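Local atomic coordinates of GCN5-related N-acetyltransferase (Anabaena variabilis, PDB entry 2OZG), a protein that probably transfers an acetyl group from acetyl-coenzyme A to an amine, perhaps on an aminoglycoside, as a member of the GNAT family. Residues A[21-26]-A[50-55]; A[63-68]-A[102-107]; A[216-221]-A[246-251]; A[259-264]-A[276-281]. One frame throughout, in Å; residues are numbered along the deposited sequence.

Contact 1 (A[21-26]-A[50-55])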
loop_
_atom_site.group_PDB
_atom_site.type_symbol
_atom_site.label_atom_id
_atom_site.label_comp_id
_atom_site.label_asym_id
_atom_site.label_seq_id
_atom_site.Cartn_x
_atom_site.Cartn_y
_atom_site.Cartn_z
ATOM N N GLN A 21 22.613 35.075 5.798
ATOM C CA GLN A 21 21.526 34.533 6.610
ATOM C C GLN A 21 20.198 34.540 5.886
ATOM O O GLN A 21 19.420 33.614 6.072
ATOM C CB GLN A 21 21.311 35.334 7.865
ATOM C CG GLN A 21 22.318 35.094 8.926
ATOM C CD GLN A 21 22.121 36.047 10.058
ATOM O OE1 GLN A 21 21.815 35.632 11.170
ATOM N NE2 GLN A 21 22.235 37.352 9.772
ATOM N N GLN A 22 19.899 35.647 5.186
ATOM C CA GLN A 22 18.698 35.738 4.410
ATOM C C GLN A 22 18.769 34.650 3.386
ATOM O O GLN A 22 17.798 33.978 3.213
ATOM C CB GLN A 22 18.555 37.053 3.660
ATOM C CG GLN A 22 18.066 38.218 4.479
ATOM C CD GLN A 22 18.745 39.514 4.100
ATOM O OE1 GLN A 22 19.899 39.747 4.454
ATOM N NE2 GLN A 22 18.026 40.376 3.402
ATOM N N LEU A 23 19.902 34.493 2.683
ATOM C CA LEU A 23 19.963 33.451 1.645
ATOM C C LEU A 23 19.752 32.082 2.275
ATOM O O LEU A 23 19.044 31.247 1.745
ATOM C CB LEU A 23 21.300 33.509 0.898
ATOM C CG LEU A 23 21.557 32.437 -0.161
ATOM C CD1 LEU A 23 20.517 32.483 -1.330
ATOM C CD2 LEU A 23 22.987 32.536 -0.710
ATOM N N GLY A 24 20.401 31.839 3.405
ATOM C CA GLY A 24 20.280 30.578 4.110
ATOM C C GLY A 24 18.849 30.275 4.437
ATOM O O GLY A 24 18.454 29.134 4.315
ATOM N N ASN A 25 18.089 31.297 4.843
ATOM C CA ASN A 25 16.648 31.163 5.076
ATOM C C ASN A 25 15.896 30.828 3.812
ATOM O O ASN A 25 14.983 30.010 3.823
ATOM C CB ASN A 25 16.083 32.472 5.576
ATOM C CG ASN A 25 16.404 32.720 6.962
ATOM O OD1 ASN A 25 16.879 31.828 7.677
ATOM N ND2 ASN A 25 16.168 33.953 7.398
ATOM N N ILE A 26 16.257 31.500 2.720
ATOM C CA ILE A 26 15.605 31.220 1.447
ATOM C C ILE A 26 15.896 29.785 1.050
ATOM O O ILE A 26 14.987 29.060 0.597
ATOM C CB ILE A 26 16.092 32.158 0.316
ATOM C CG1 ILE A 26 15.545 33.552 0.547
ATOM C CG2 ILE A 26 15.636 31.648 -1.025
ATOM C CD1 ILE A 26 16.158 34.574 -0.356
ATOM N N PHE A 50 29.026 31.049 -2.319
ATOM C CA PHE A 50 27.625 31.417 -2.573
ATOM C C PHE A 50 27.490 32.751 -3.331
ATOM O O PHE A 50 28.350 33.656 -3.270
ATOM C CB PHE A 50 26.803 31.419 -1.317
ATOM C CG PHE A 50 26.532 30.063 -0.766
ATOM C CD1 PHE A 50 27.421 29.476 0.102
ATOM C CD2 PHE A 50 25.354 29.417 -1.038
ATOM C CE1 PHE A 50 27.136 28.238 0.651
ATOM C CE2 PHE A 50 25.070 28.171 -0.502
ATOM C CZ PHE A 50 25.956 27.593 0.349
ATOM N N ARG A 51 26.439 32.819 -4.118
ATOM C CA ARG A 51 26.134 33.970 -4.949
ATOM C C ARG A 51 24.705 34.315 -4.654
ATOM O O ARG A 51 23.872 33.429 -4.365
ATOM C CB ARG A 51 26.203 33.612 -6.443
ATOM C CG ARG A 51 27.542 33.162 -6.885
ATOM C CD ARG A 51 28.539 34.297 -6.708
ATOM N NE ARG A 51 29.876 33.884 -7.096
ATOM C CZ ARG A 51 30.767 33.361 -6.277
ATOM N NH1 ARG A 51 30.535 33.181 -4.983
ATOM N NH2 ARG A 51 31.922 33.022 -6.769
ATOM N N VAL A 52 24.415 35.593 -4.811
ATOM C CA VAL A 52 23.088 36.131 -4.505
ATOM C C VAL A 52 22.534 36.910 -5.654
ATOM O O VAL A 52 23.271 37.581 -6.325
ATOM C CB VAL A 52 23.202 37.107 -3.269
ATOM C CG1 VAL A 52 21.954 37.946 -3.110
ATOM C CG2 VAL A 52 23.483 36.293 -1.990
ATOM N N ILE A 53 21.225 36.823 -5.881
ATOM C CA ILE A 53 20.551 37.713 -6.835
ATOM C C ILE A 53 19.577 38.611 -6.069
ATOM O O ILE A 53 18.855 38.145 -5.176
ATOM C CB ILE A 53 19.855 36.946 -7.997
ATOM C CG1 ILE A 53 19.324 37.903 -9.048
ATOM C CG2 ILE A 53 18.745 36.061 -7.518
ATOM C CD1 ILE A 53 18.634 37.196 -10.163
ATOM N N TYR A 54 19.611 39.907 -6.380
ATOM C CA TYR A 54 18.730 40.871 -5.763
ATOM C C TYR A 54 17.703 41.322 -6.756
ATOM O O TYR A 54 17.995 41.397 -7.927
ATOM C CB TYR A 54 19.483 42.138 -5.357
ATOM C CG TYR A 54 20.359 42.021 -4.131
ATOM C CD1 TYR A 54 21.651 41.530 -4.212
ATOM C CD2 TYR A 54 19.896 42.444 -2.887
ATOM C CE1 TYR A 54 22.449 41.444 -3.072
ATOM C CE2 TYR A 54 20.676 42.351 -1.758
ATOM C CZ TYR A 54 21.950 41.853 -1.851
ATOM O OH TYR A 54 22.708 41.766 -0.703
ATOM N N ARG A 55 16.510 41.637 -6.266
ATOM C CA ARG A 55 15.456 42.234 -7.078
ATOM C C ARG A 55 15.178 43.528 -6.335
ATOM O O ARG A 55 14.674 43.523 -5.199
ATOM C CB ARG A 55 14.211 41.367 -7.148
ATOM C CG ARG A 55 13.198 41.878 -8.165
ATOM C CD ARG A 55 11.911 41.061 -8.127
ATOM N NE ARG A 55 10.885 41.622 -9.006
ATOM C CZ ARG A 55 10.142 42.695 -8.713
ATOM N NH1 ARG A 55 10.310 43.368 -7.567
ATOM N NH2 ARG A 55 9.239 43.126 -9.594
#
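Leu23 turns CG opposite its backbone N (chi1 176°), which sends the isobutyl group from helix 20-30 toward strand 50-55. Phe50 holds its ring beside its own backbone N instead (chi1 -71°), and this brings the ring, at CD2, beside the leucine methyl. One methyl, Leu23 CD2, makes all the close contacts. It lies 3.9 Å from Phe50 CD2, coming at the ring obliquely. Two residues on, the same methyl meets Val52, with Leu23 CD2 4.0 Å from Val52 CG2. Between these two, Leu23 CD2 rests 3.9 Å from the backbone oxygen Arg51 O. The methyl thus sits over the strand backbone, with a side chain before it and one after it. All of these groups are buried. Bound coenzyme A is about 10 Å from the Leu23 side chain.

The Arg51 side chain leaves from the other face of the strand. It folds back so that Arg51 NH1 donates to Phe50 O over 2.8 Å. The oxygen lies in the guanidinium plane, but the donor stands well above the carbonyl plane. Arg51 NH1 also bonds to Glu48 O, so two backbone oxygens fix the rotation of the group. Phe50 packs further on Val42 and Ile45 of helix 37-45.

The short helix and strand axes pass 10.0 Å apart and run almost at right angles, 88°. A first helix laid across the early strands, on the face opposite to the later helix 96-110, is the arrangement of the GNAT fold.

Contact 2 (A[63-68]-A[102-107])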
loop_
_atom_site.group_PDB
_atom_site.type_symbol
_atom_site.label_atom_id
_atom_site.label_comp_id
_atom_site.label_asym_id
_atom_site.label_seq_id
_atom_site.Cartn_x
_atom_site.Cartn_y
_atom_site.Cartn_z
ATOM N N LEU A 63 22.569 30.806 -5.175
ATOM C CA LEU A 63 23.065 29.483 -5.384
ATOM C C LEU A 63 24.505 29.388 -4.861
ATOM O O LEU A 63 25.096 30.390 -4.393
ATOM C CB LEU A 63 22.948 29.107 -6.903
ATOM C CG LEU A 63 23.572 30.109 -7.923
ATOM C CD1 LEU A 63 25.077 30.153 -7.851
ATOM C CD2 LEU A 63 23.219 29.794 -9.340
ATOM N N ALA A 64 25.065 28.180 -4.975
ATOM C CA ALA A 64 26.461 27.893 -4.734
ATOM C C ALA A 64 27.132 27.386 -6.005
ATOM O O ALA A 64 26.562 26.594 -6.796
ATOM C CB ALA A 64 26.626 26.830 -3.632
ATOM N N ILE A 65 28.331 27.891 -6.222
ATOM C CA ILE A 65 29.209 27.444 -7.296
ATOM C C ILE A 65 30.324 26.598 -6.630
ATOM O O ILE A 65 31.009 27.098 -5.718
ATOM C CB ILE A 65 29.915 28.611 -8.028
ATOM C CG1 ILE A 65 28.915 29.587 -8.635
ATOM C CG2 ILE A 65 30.774 28.030 -9.174
ATOM C CD1 ILE A 65 29.623 30.752 -9.301
ATOM N N LEU A 66 30.524 25.370 -7.108
ATOM C CA LEU A 66 31.577 24.450 -6.591
ATOM C C LEU A 66 32.660 24.234 -7.631
ATOM O O LEU A 66 32.485 23.452 -8.591
ATOM C CB LEU A 66 30.972 23.075 -6.157
ATOM C CG LEU A 66 29.830 23.192 -5.151
ATOM C CD1 LEU A 66 29.285 21.818 -4.734
ATOM C CD2 LEU A 66 30.257 23.946 -3.901
ATOM N N PRO A 67 33.746 25.012 -7.516
ATOM C CA PRO A 67 34.803 24.829 -8.458
ATOM C C PRO A 67 35.580 23.581 -8.185
ATOM O O PRO A 67 36.204 23.449 -7.130
ATOM C CB PRO A 67 35.678 26.104 -8.306
ATOM C CG PRO A 67 34.956 26.992 -7.362
ATOM C CD PRO A 67 33.975 26.137 -6.623
HETATM N N MSE A 68 35.567 22.668 -9.144
HETATM C CA MSE A 68 36.252 21.407 -8.949
HETATM C C MSE A 68 36.682 20.824 -10.286
HETATM O O MSE A 68 37.192 21.533 -11.126
HETATM C CB MSE A 68 35.328 20.472 -8.161
HETATM C CG MSE A 68 34.011 20.235 -8.801
HETATM SE SE MSE A 68 32.902 18.928 -7.911
HETATM C CE MSE A 68 31.198 19.774 -8.231
ATOM N N GLN A 102 22.355 32.746 -15.865
ATOM C CA GLN A 102 23.114 33.409 -16.896
ATOM C C GLN A 102 24.304 34.178 -16.311
ATOM O O GLN A 102 25.399 34.087 -16.813
ATOM C CB GLN A 102 22.170 34.343 -17.652
ATOM C CG GLN A 102 21.089 33.586 -18.439
ATOM C CD GLN A 102 20.130 34.554 -19.189
ATOM O OE1 GLN A 102 19.821 35.646 -18.694
ATOM N NE2 GLN A 102 19.626 34.120 -20.356
ATOM N N HIS A 103 24.071 34.959 -15.258
ATOM C CA HIS A 103 25.160 35.643 -14.566
ATOM C C HIS A 103 26.206 34.689 -14.080
ATOM O O HIS A 103 27.371 34.953 -14.229
ATOM C CB HIS A 103 24.652 36.502 -13.383
ATOM C CG HIS A 103 24.108 37.834 -13.798
ATOM N ND1 HIS A 103 22.794 38.210 -13.589
ATOM C CD2 HIS A 103 24.709 38.894 -14.406
ATOM C CE1 HIS A 103 22.609 39.442 -14.036
ATOM N NE2 HIS A 103 23.753 39.876 -14.539
ATOM N N THR A 104 25.780 33.613 -13.437
ATOM C CA THR A 104 26.655 32.568 -12.967
ATOM C C THR A 104 27.497 31.967 -14.088
ATOM O O THR A 104 28.700 31.800 -13.938
ATOM C CB THR A 104 25.798 31.435 -12.301
ATOM O OG1 THR A 104 25.066 32.000 -11.214
ATOM C CG2 THR A 104 26.649 30.323 -11.783
ATOM N N LEU A 105 26.869 31.612 -15.205
ATOM C CA LEU A 105 27.601 31.101 -16.350
ATOM C C LEU A 105 28.649 32.085 -16.864
ATOM O O LEU A 105 29.772 31.704 -17.199
ATOM C CB LEU A 105 26.634 30.715 -17.474
ATOM C CG LEU A 105 25.889 29.422 -17.301
ATOM C CD1 LEU A 105 24.847 29.269 -18.433
ATOM C CD2 LEU A 105 26.850 28.258 -17.329
ATOM N N GLN A 106 28.291 33.358 -16.922
ATOM C CA GLN A 106 29.223 34.389 -17.325
ATOM C C GLN A 106 30.392 34.419 -16.365
ATOM O O GLN A 106 31.536 34.564 -16.793
ATOM C CB GLN A 106 28.538 35.750 -17.388
ATOM C CG GLN A 106 29.490 36.969 -17.532
ATOM C CD GLN A 106 30.314 37.004 -18.858
ATOM O OE1 GLN A 106 30.145 36.171 -19.772
ATOM N NE2 GLN A 106 31.196 37.998 -18.957
ATOM N N GLU A 107 30.133 34.275 -15.065
ATOM C CA GLU A 107 31.254 34.259 -14.119
ATOM C C GLU A 107 32.150 33.037 -14.346
ATOM O O GLU A 107 33.360 33.125 -14.356
ATOM C CB GLU A 107 30.748 34.272 -12.678
ATOM C CG GLU A 107 31.864 34.174 -11.692
ATOM C CD GLU A 107 31.410 34.257 -10.251
ATOM O OE1 GLU A 107 30.216 34.573 -9.968
ATOM O OE2 GLU A 107 32.276 33.993 -9.397
#
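The Glu107 carboxylate has one face laid against Ile65. Ile65 CD1 is almost equally far from the three atoms of the group, 3.9 Å from Glu107 OE1, 4.0 Å from Glu107 CD and 4.2 Å from Glu107 OE2. The oxygens take polar partners from the neighbouring strands: OE2 forms a salt bridge with Arg51 NH2, and OE1 a hydrogen bond with Tyr12 OH. These two bonds hold the carboxylate in place, and the nearby positive charge would probably favour its ionised form. The Glu107 chain is fully extended, with CG opposite the backbone N (chi1 177°), which carries the carboxylate across from the helix to the strand.

The contact joins strand 58-72 to helix 96-110 of the first GNAT domain. In this fold the helix follows the loop that receives the coenzyme. Gly93 and Gly95 in that loop, and Ala97 and Ile98 at the start of the helix, bind CoA. The two short axes run roughly parallel, 22° apart, at a closest approach of 10.7 Å.

Thr104 points both of its branches at the strand. Its methyl meets Ile65 tip to tip, with Thr104 CG2 3.9 Å from Ile65 CD1. Its hydroxyl faces Leu63, and Leu63 CD2 comes to 3.4 Å from Thr104 OG1. That approach is plain van der Waals contact; the hydroxyl has its hydrogen bond with Leu100 O, one turn back in the helix. Leu63 holds CG in the crowded position between the backbone N and the carbonyl carbon (chi1 53°). Leu63 also packs on Val85, which binds CoA, and its side chain is about 7 Å from the coenzyme.

Contact 3 (A[216-221]-A[246-251])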
loop_
_atom_site.group_PDB
_atom_site.type_symbol
_atom_site.label_atom_id
_atom_site.label_comp_id
_atom_site.label_asym_id
_atom_site.label_seq_id
_atom_site.Cartn_x
_atom_site.Cartn_y
_atom_site.Cartn_z
ATOM N N ILE A 216 34.230 1.097 1.595
ATOM C CA ILE A 216 32.763 1.250 1.668
ATOM C C ILE A 216 32.441 2.206 2.802
ATOM O O ILE A 216 32.983 2.077 3.920
ATOM C CB ILE A 216 32.022 -0.087 1.948
ATOM C CG1 ILE A 216 32.591 -1.222 1.114
ATOM C CG2 ILE A 216 30.536 0.080 1.736
ATOM C CD1 ILE A 216 31.949 -2.607 1.372
ATOM N N ILE A 217 31.546 3.154 2.504
ATOM C CA ILE A 217 31.041 4.131 3.458
ATOM C C ILE A 217 29.518 4.009 3.475
ATOM O O ILE A 217 28.891 4.100 2.414
ATOM C CB ILE A 217 31.389 5.561 3.083
ATOM C CG1 ILE A 217 32.889 5.717 2.940
ATOM C CG2 ILE A 217 30.836 6.502 4.185
ATOM C CD1 ILE A 217 33.318 7.037 2.338
ATOM N N PHE A 218 28.949 3.833 4.675
ATOM C CA PHE A 218 27.547 3.572 4.790
ATOM C C PHE A 218 26.922 3.971 6.094
ATOM O O PHE A 218 27.602 4.285 7.093
ATOM C CB PHE A 218 27.311 2.102 4.435
ATOM C CG PHE A 218 27.802 1.106 5.497
ATOM C CD1 PHE A 218 26.978 0.763 6.564
ATOM C CD2 PHE A 218 29.063 0.528 5.426
ATOM C CE1 PHE A 218 27.404 -0.100 7.566
ATOM C CE2 PHE A 218 29.469 -0.395 6.405
ATOM C CZ PHE A 218 28.613 -0.701 7.465
ATOM N N THR A 219 25.602 4.009 6.073
ATOM C CA THR A 219 24.789 4.235 7.262
ATOM C C THR A 219 23.763 3.093 7.326
ATOM O O THR A 219 23.575 2.348 6.350
ATOM C CB THR A 219 24.008 5.590 7.243
ATOM O OG1 THR A 219 23.187 5.654 6.080
ATOM C CG2 THR A 219 24.941 6.788 7.275
ATOM N N GLN A 220 23.143 2.910 8.474
ATOM C CA GLN A 220 22.147 1.879 8.622
ATOM C C GLN A 220 21.014 2.550 9.349
ATOM O O GLN A 220 21.260 3.416 10.182
ATOM C CB GLN A 220 22.633 0.779 9.565
ATOM C CG GLN A 220 23.979 0.200 9.293
ATOM C CD GLN A 220 24.241 -0.935 10.252
ATOM O OE1 GLN A 220 24.204 -0.758 11.496
ATOM N NE2 GLN A 220 24.453 -2.107 9.702
ATOM N N GLU A 221 19.806 2.052 9.155
ATOM C CA GLU A 221 18.661 2.568 9.890
ATOM C C GLU A 221 17.557 1.565 9.847
ATOM O O GLU A 221 17.548 0.693 8.992
ATOM C CB GLU A 221 18.161 3.896 9.295
ATOM C CG GLU A 221 17.919 3.851 7.803
ATOM C CD GLU A 221 17.446 5.196 7.230
ATOM O OE1 GLU A 221 16.467 5.736 7.775
ATOM O OE2 GLU A 221 18.060 5.691 6.246
ATOM N N TRP A 246 30.829 -7.630 -1.815
ATOM C CA TRP A 246 29.613 -8.395 -1.778
ATOM C C TRP A 246 29.587 -9.324 -0.609
ATOM O O TRP A 246 28.545 -9.486 -0.038
ATOM C CB TRP A 246 29.382 -9.215 -3.044
ATOM C CG TRP A 246 28.857 -8.421 -4.222
ATOM C CD1 TRP A 246 29.426 -8.325 -5.451
ATOM C CD2 TRP A 246 27.665 -7.616 -4.267
ATOM N NE1 TRP A 246 28.670 -7.493 -6.283
ATOM C CE2 TRP A 246 27.594 -7.040 -5.562
ATOM C CE3 TRP A 246 26.682 -7.283 -3.330
ATOM C CZ2 TRP A 246 26.570 -6.198 -5.937
ATOM C CZ3 TRP A 246 25.629 -6.427 -3.727
ATOM C CH2 TRP A 246 25.596 -5.893 -4.987
ATOM N N THR A 247 30.687 -10.019 -0.315
ATOM C CA THR A 247 30.744 -10.903 0.858
ATOM C C THR A 247 30.415 -10.140 2.140
ATOM O O THR A 247 29.616 -10.584 2.967
ATOM C CB THR A 247 32.123 -11.571 1.020
ATOM O OG1 THR A 247 32.405 -12.365 -0.128
ATOM C CG2 THR A 247 32.159 -12.472 2.229
ATOM N N PHE A 248 31.003 -8.957 2.290
ATOM C CA PHE A 248 30.794 -8.169 3.495
ATOM C C PHE A 248 29.282 -7.811 3.647
ATOM O O PHE A 248 28.643 -8.020 4.678
ATOM C CB PHE A 248 31.705 -6.970 3.378
ATOM C CG PHE A 248 31.583 -5.950 4.507
ATOM C CD1 PHE A 248 32.172 -6.176 5.718
ATOM C CD2 PHE A 248 30.898 -4.768 4.306
ATOM C CE1 PHE A 248 32.075 -5.237 6.759
ATOM C CE2 PHE A 248 30.772 -3.827 5.353
ATOM C CZ PHE A 248 31.380 -4.068 6.568
ATOM N N ILE A 249 28.708 -7.323 2.574
ATOM C CA ILE A 249 27.320 -6.964 2.531
ATOM C C ILE A 249 26.418 -8.175 2.753
ATOM O O ILE A 249 25.469 -8.071 3.508
ATOM C CB ILE A 249 27.006 -6.302 1.210
ATOM C CG1 ILE A 249 27.790 -4.998 1.106
ATOM C CG2 ILE A 249 25.552 -6.008 1.089
ATOM C CD1 ILE A 249 27.749 -4.420 -0.310
ATOM N N ALA A 250 26.715 -9.305 2.101
ATOM C CA ALA A 250 25.922 -10.556 2.274
ATOM C C ALA A 250 25.956 -10.944 3.728
ATOM O O ALA A 250 24.999 -11.499 4.256
ATOM C CB ALA A 250 26.503 -11.696 1.461
ATOM N N ASN A 251 27.055 -10.602 4.415
ATOM C CA ASN A 251 27.165 -10.943 5.817
ATOM C C ASN A 251 26.343 -10.079 6.777
ATOM O O ASN A 251 26.384 -10.281 7.959
ATOM C CB ASN A 251 28.648 -11.119 6.236
ATOM C CG ASN A 251 29.195 -12.459 5.822
ATOM O OD1 ASN A 251 28.456 -13.433 5.737
ATOM N ND2 ASN A 251 30.473 -12.520 5.556
#
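Phe248 and Phe218 approach from opposite directions, one from helix 239-250 and one from strand 211-222. Phe218 CE2 lies at the edge of the Phe248 ring, close to that ring's plane, and is 3.8 Å from Phe248 CE2. Phe248 CZ is slightly further, 4.1 Å from Phe218 CE2. The two ring planes are inclined by about 60°, and Phe248 approaches the Phe218 ring obliquely. Phe248 places its ring opposite its backbone N (chi1 176°), which carries it out from the helix to the strand.

This is the helix-on-sheet layer of the second GNAT domain. Strand 211-222 pairs antiparallel with strands 202-206 and 227-236, and the helix comes after the latter.

Ile216 meets the same ring differently. It slides past Phe248 in the reverse direction, and its terminal methyl Ile216 CD1 touches Phe248 CD2 obliquely at 3.8 Å. Within the strand, Gln220 CG fills an edge of the Phe218 ring. His252 meets the Phe248 ring edge-to-face. A second subunit adds Pro89 against Phe248 and Gln29 against Phe218. Asn251 O accepts a hydrogen bond from Arg92 NH1 of that subunit, and Asn251 touches a coenzyme A.

Contact 4 (A[259-264]-A[276-281])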
loop_
_atom_site.group_PDB
_atom_site.type_symbol
_atom_site.label_atom_id
_atom_site.label_comp_id
_atom_site.label_asym_id
_atom_site.label_seq_id
_atom_site.Cartn_x
_atom_site.Cartn_y
_atom_site.Cartn_z
ATOM N N VAL A 259 19.760 -3.508 1.030
ATOM C CA VAL A 259 20.934 -2.684 0.852
ATOM C C VAL A 259 20.744 -1.842 -0.407
ATOM O O VAL A 259 20.219 -2.336 -1.447
ATOM C CB VAL A 259 22.227 -3.502 0.643
ATOM C CG1 VAL A 259 23.403 -2.563 0.346
ATOM C CG2 VAL A 259 22.541 -4.371 1.846
ATOM N N THR A 260 21.142 -0.568 -0.313
ATOM C CA THR A 260 21.178 0.305 -1.484
ATOM C C THR A 260 22.581 0.841 -1.729
ATOM O O THR A 260 23.393 0.994 -0.803
ATOM C CB THR A 260 20.260 1.555 -1.326
ATOM O OG1 THR A 260 20.787 2.405 -0.289
ATOM C CG2 THR A 260 18.863 1.175 -0.976
ATOM N N TRP A 261 22.879 1.058 -2.998
ATOM C CA TRP A 261 24.130 1.693 -3.398
ATOM C C TRP A 261 23.912 2.481 -4.678
ATOM O O TRP A 261 22.987 2.174 -5.479
ATOM C CB TRP A 261 25.250 0.661 -3.581
ATOM C CG TRP A 261 25.185 -0.176 -4.804
ATOM C CD1 TRP A 261 26.007 -0.065 -5.876
ATOM C CD2 TRP A 261 24.297 -1.297 -5.109
ATOM N NE1 TRP A 261 25.683 -1.009 -6.820
ATOM C CE2 TRP A 261 24.625 -1.743 -6.397
ATOM C CE3 TRP A 261 23.237 -1.922 -4.436
ATOM C CZ2 TRP A 261 23.984 -2.847 -7.001
ATOM C CZ3 TRP A 261 22.588 -2.963 -5.040
ATOM C CH2 TRP A 261 22.955 -3.414 -6.293
ATOM N N LYS A 262 24.832 3.387 -4.956
ATOM C CA LYS A 262 24.777 4.180 -6.200
ATOM C C LYS A 262 25.808 3.634 -7.185
ATOM O O LYS A 262 26.911 3.317 -6.819
ATOM C CB LYS A 262 25.010 5.660 -5.926
ATOM C CG LYS A 262 23.882 6.212 -5.055
ATOM C CD LYS A 262 24.027 7.718 -4.782
ATOM C CE LYS A 262 23.800 8.543 -6.021
ATOM N NZ LYS A 262 23.944 9.967 -5.606
ATOM N N SER A 263 25.377 3.478 -8.419
ATOM C CA SER A 263 26.177 3.000 -9.451
ATOM C C SER A 263 25.710 3.623 -10.790
ATOM O O SER A 263 25.021 4.660 -10.877
ATOM C CB SER A 263 26.084 1.484 -9.468
ATOM O OG SER A 263 27.107 0.955 -10.231
ATOM N N SER A 264 26.206 3.002 -11.829
ATOM C CA SER A 264 25.824 3.288 -13.157
ATOM C C SER A 264 24.467 2.659 -13.434
ATOM O O SER A 264 24.054 1.686 -12.758
ATOM C CB SER A 264 26.781 2.559 -14.070
ATOM O OG SER A 264 26.300 2.794 -15.375
ATOM N N GLN A 276 19.385 -12.072 -10.726
ATOM C CA GLN A 276 19.089 -10.663 -10.932
ATOM C C GLN A 276 18.139 -10.192 -9.832
ATOM O O GLN A 276 16.970 -9.949 -10.074
ATOM C CB GLN A 276 18.502 -10.475 -12.303
ATOM C CG GLN A 276 19.537 -10.799 -13.400
ATOM C CD GLN A 276 18.946 -10.777 -14.781
ATOM O OE1 GLN A 276 18.087 -9.947 -15.087
ATOM N NE2 GLN A 276 19.447 -11.645 -15.653
ATOM N N SER A 277 18.649 -10.064 -8.615
ATOM C CA SER A 277 17.800 -9.716 -7.492
ATOM C C SER A 277 17.795 -8.238 -7.183
ATOM O O SER A 277 16.982 -7.758 -6.371
ATOM C CB SER A 277 18.189 -10.560 -6.306
ATOM O OG SER A 277 19.570 -10.513 -6.126
ATOM N N ALA A 278 18.665 -7.506 -7.855
ATOM C CA ALA A 278 18.813 -6.096 -7.586
ATOM C C ALA A 278 17.879 -5.301 -8.470
ATOM O O ALA A 278 17.645 -5.687 -9.595
ATOM C CB ALA A 278 20.248 -5.678 -7.826
ATOM N N THR A 279 17.327 -4.194 -7.981
ATOM C CA THR A 279 16.483 -3.366 -8.840
ATOM C C THR A 279 16.902 -1.926 -8.745
ATOM O O THR A 279 17.551 -1.519 -7.783
ATOM C CB THR A 279 15.000 -3.462 -8.413
ATOM O OG1 THR A 279 14.903 -3.175 -7.041
ATOM C CG2 THR A 279 14.484 -4.852 -8.584
ATOM N N ILE A 280 16.474 -1.134 -9.718
ATOM C CA ILE A 280 16.765 0.263 -9.699
ATOM C C ILE A 280 15.662 0.943 -8.893
ATOM O O ILE A 280 14.523 0.826 -9.220
ATOM C CB ILE A 280 16.906 0.844 -11.137
ATOM C CG1 ILE A 280 18.257 0.407 -11.718
ATOM C CG2 ILE A 280 16.822 2.315 -11.133
ATOM C CD1 ILE A 280 18.427 0.697 -13.218
ATOM N N ARG A 281 16.043 1.598 -7.792
ATOM C CA ARG A 281 15.125 2.269 -6.905
ATOM C C ARG A 281 14.812 3.643 -7.470
ATOM O O ARG A 281 13.697 4.107 -7.382
ATOM C CB ARG A 281 15.806 2.394 -5.552
ATOM C CG ARG A 281 15.033 3.041 -4.426
ATOM C CD ARG A 281 15.985 2.947 -3.209
ATOM N NE ARG A 281 15.483 3.412 -1.924
ATOM C CZ ARG A 281 14.765 2.675 -1.077
ATOM N NH1 ARG A 281 14.415 1.424 -1.382
ATOM N NH2 ARG A 281 14.379 3.214 0.076
#
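Thr260 and Trp261 of strand 258-263 meet Arg281 and Ala278 around the start of strand 279-290. Both strands belong to the second GNAT domain and pair antiparallel with strand 132-143, which lies between them. The nearest backbone positions, Thr260 CA and Arg281 CA, are therefore 8.4 Å apart, and side chains alone bridge the gap.

The apolar contact is made by the far end of the indole. Trp261 CG stands between the backbone N and the carbonyl carbon (chi1 75°). The CB bond leads away from the other segment, yet the ring swings its six-membered end back. Trp261 CH2 reaches 3.8 Å from Ala278 CB, and that methyl sits at the ring edge, near its plane. Other aromatic groups surround the indole: Trp246 meets it edge-to-face, and Trp140 and Trp234 also lie against it.

Polar bonds come from beyond the two segments. Arg281 NH1 forms a salt bridge with Glu141 OE1 on the intervening strand. At the other end, Gln276 NE2 bonds to Gln123 OE1 of a third subunit, so this loop also joins the assembly.

The remaining contact is a methyl on a flat cation. Arg281 is extended from CG to NE and passes by Thr260, which lays CG2 over one face of the guanidinium. Thr260 CG2 is 4.1 Å from Arg281 CD and 4.2 Å from Arg281 NE, toward the rim of the group.

The four contacts follow one another along the chain without overlap. Contacts 1 and 2 lie in the first GNAT domain, with centres 14 Å apart. They share neighbouring strands 50-55 and 58-72, where Arg51 N probably bonds to Leu63 O (2.8 Å). Helices cover the two faces of this sheet. Contacts 3 and 4 lie in the second GNAT domain, 13 Å apart between centres, and touch where helix 239-250 meets strand 258-263. Between nearest atoms contacts 1 and 3 are about 22 Å apart, contacts 2 and 4 about 12 Å. The first pair lies beside the chain's own CoA; the second lies where other subunits pack, a second on contact 3 and a third on contact 4.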